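Local coordinates for Glyoxalase/bleomycin resistance protein/dioxygenase (Nocardioides sp., PDB 4MYM) that is of unknown exact function but probably acts as a glyoxalase or dioxygenase, or binds bleomycin-like drugs, as a vicinal oxygen chelate superfamily member, at residues A[43-48]-A[62-67]. Sequence-based numbering, arbitrary orientation.
Sequences ASVEFY and GFADFE
Val-45 and Tyr-48, one turn apart on helix 41-51, meet Ala-64 and Phe-66 of strand 63-66 through carbon-carbon contacts alone; no hydrogen bond crosses. At the Val-45 end a single branch does the work: CG2, set opposite the carbonyl carbon and beside the backbone N (CG1 is anti to that N, chi1 166°), lies 3.9 Å from Ala-64 CB. The backbones come to 7.5 Å between Val-45 CA and Ala-64 CA, consistent with the small side chain of Ala-64.

The aromatic contact is made by a ring end against an aliphatic carbon. Phe-66 reaches toward the helix, its CZ 3.8 Å from Tyr-48 CB, and the same ring end points at the helix backbone, where Val-45 CA lies 4.5 Å from CZ near the ring plane. Helix and strand run nearly parallel, 9° between segment axes that pass 9.9 Å apart, consistent with a helix that runs back after strand 33-38, to which strand 63-66 is antiparallel in the 1-4-3-2 mixed sheet. This is the beta-alpha-beta-beta-beta module of the vicinal oxygen chelate fold.

Alternation along the strand sends Asp-65 to the opposite face, where its OD2 forms a salt bridge with Lys-159 of the second subunit. Polar bonding by Tyr-48 is separate from the apolar contact: its ring leads away from the strand, and OH is hydrogen-bonded to Glu-147 on strand 147-154 of the other sheet.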
loop_
_atom_site.group_PDB
_atom_site.type_symbol
_atom_site.label_atom_id
_atom_site.label_comp_id
_atom_site.label_asym_id
_atom_site.label_seq_id
_atom_site.Cartn_x
_atom_site.Cartn_y
_atom_site.Cartn_z
ATOM N N ALA A 43 8.763 -0.807 17.572
ATOM C CA ALA A 43 9.942 -0.611 16.726
ATOM C C ALA A 43 9.540 -0.057 15.351
ATOM O O ALA A 43 10.219 0.816 14.801
ATOM C CB ALA A 43 10.720 -1.913 16.581
ATOM N N SER A 44 8.433 -0.556 14.805
ATOM C CA SER A 44 7.885 -0.019 13.565
ATOM C C SER A 44 7.481 1.439 13.732
ATOM O O SER A 44 7.868 2.266 12.934
ATOM C CB SER A 44 6.692 -0.856 13.077
ATOM O OG SER A 44 7.131 -2.093 12.549
ATOM N N VAL A 45 6.733 1.762 14.781
ATOM C CA VAL A 45 6.338 3.152 15.024
ATOM C C VAL A 45 7.588 4.057 15.082
ATOM O O VAL A 45 7.609 5.121 14.484
ATOM C CB VAL A 45 5.488 3.295 16.317
ATOM C CG1 VAL A 45 5.369 4.751 16.762
ATOM C CG2 VAL A 45 4.107 2.680 16.121
ATOM N N GLU A 46 8.625 3.608 15.776
ATOM C CA GLU A 46 9.881 4.362 15.873
ATOM C C GLU A 46 10.500 4.650 14.492
ATOM O O GLU A 46 10.936 5.774 14.215
ATOM C CB GLU A 46 10.866 3.591 16.765
ATOM C CG GLU A 46 12.243 4.224 16.933
ATOM C CD GLU A 46 12.224 5.546 17.693
ATOM O OE1 GLU A 46 11.178 5.907 18.300
ATOM O OE2 GLU A 46 13.275 6.233 17.683
ATOM N N PHE A 47 10.506 3.646 13.620
ATOM C CA PHE A 47 11.054 3.792 12.264
ATOM C C PHE A 47 10.308 4.848 11.437
ATOM O O PHE A 47 10.916 5.783 10.913
ATOM C CB PHE A 47 11.041 2.427 11.547
ATOM C CG PHE A 47 11.569 2.463 10.133
ATOM C CD1 PHE A 47 10.740 2.779 9.074
ATOM C CD2 PHE A 47 12.906 2.157 9.862
ATOM C CE1 PHE A 47 11.218 2.817 7.772
ATOM C CE2 PHE A 47 13.392 2.188 8.563
ATOM C CZ PHE A 47 12.544 2.515 7.512
ATOM N N TYR A 48 8.980 4.729 11.332
ATOM C CA TYR A 48 8.241 5.616 10.426
ATOM C C TYR A 48 8.183 7.048 10.913
ATOM O O TYR A 48 8.187 7.971 10.091
ATOM C CB TYR A 48 6.835 5.078 10.117
ATOM C CG TYR A 48 6.922 3.704 9.504
ATOM C CD1 TYR A 48 7.282 3.530 8.163
ATOM C CD2 TYR A 48 6.720 2.573 10.289
ATOM C CE1 TYR A 48 7.402 2.256 7.616
ATOM C CE2 TYR A 48 6.833 1.304 9.758
ATOM C CZ TYR A 48 7.176 1.150 8.437
ATOM O OH TYR A 48 7.277 -0.123 7.957
ATOM N N GLY A 62 -2.567 -3.239 19.516
ATOM C CA GLY A 62 -1.708 -3.704 18.430
ATOM C C GLY A 62 -1.811 -2.912 17.141
ATOM O O GLY A 62 -1.500 -3.421 16.072
ATOM N N PHE A 63 -2.208 -1.650 17.242
ATOM C CA PHE A 63 -2.441 -0.837 16.065
ATOM C C PHE A 63 -2.005 0.603 16.280
ATOM O O PHE A 63 -2.215 1.186 17.344
ATOM C CB PHE A 63 -3.929 -0.869 15.678
ATOM C CG PHE A 63 -4.256 -0.044 14.466
ATOM C CD1 PHE A 63 -4.135 -0.582 13.191
ATOM C CD2 PHE A 63 -4.671 1.270 14.598
ATOM C CE1 PHE A 63 -4.429 0.184 12.068
ATOM C CE2 PHE A 63 -4.968 2.039 13.487
ATOM C CZ PHE A 63 -4.843 1.500 12.218
ATOM N N ALA A 64 -1.403 1.167 15.243
ATOM C CA ALA A 64 -1.152 2.597 15.172
ATOM C C ALA A 64 -1.263 3.026 13.718
ATOM O O ALA A 64 -0.957 2.250 12.814
ATOM C CB ALA A 64 0.222 2.929 15.729
ATOM N N ASP A 65 -1.750 4.244 13.491
ATOM C CA ASP A 65 -1.677 4.844 12.174
ATOM C C ASP A 65 -1.268 6.301 12.244
ATOM O O ASP A 65 -1.201 6.903 13.327
ATOM C CB ASP A 65 -2.967 4.644 11.384
ATOM C CG ASP A 65 -4.147 5.392 11.956
ATOM O OD1 ASP A 65 -4.021 6.142 12.949
ATOM O OD2 ASP A 65 -5.229 5.217 11.372
ATOM N N PHE A 66 -0.976 6.848 11.080
ATOM C CA PHE A 66 -0.353 8.155 10.978
ATOM C C PHE A 66 -1.248 9.137 10.250
ATOM O O PHE A 66 -2.208 8.744 9.573
ATOM C CB PHE A 66 0.986 8.030 10.263
ATOM C CG PHE A 66 1.913 7.048 10.906
ATOM C CD1 PHE A 66 2.470 7.315 12.138
ATOM C CD2 PHE A 66 2.224 5.854 10.280
ATOM C CE1 PHE A 66 3.329 6.418 12.746
ATOM C CE2 PHE A 66 3.075 4.943 10.879
ATOM C CZ PHE A 66 3.628 5.221 12.121
ATOM N N GLU A 67 -0.914 10.417 10.386
ATOM C CA GLU A 67 -1.712 11.502 9.823
ATOM C C GLU A 67 -1.600 11.567 8.304
ATOM O O GLU A 67 -0.572 11.200 7.723
ATOM C CB GLU A 67 -1.295 12.853 10.433
ATOM C CG GLU A 67 -1.760 13.036 11.872
ATOM C CD GLU A 67 -1.470 14.421 12.441
ATOM O OE1 GLU A 67 -0.563 15.131 11.934
ATOM O OE2 GLU A 67 -2.156 14.793 13.420
#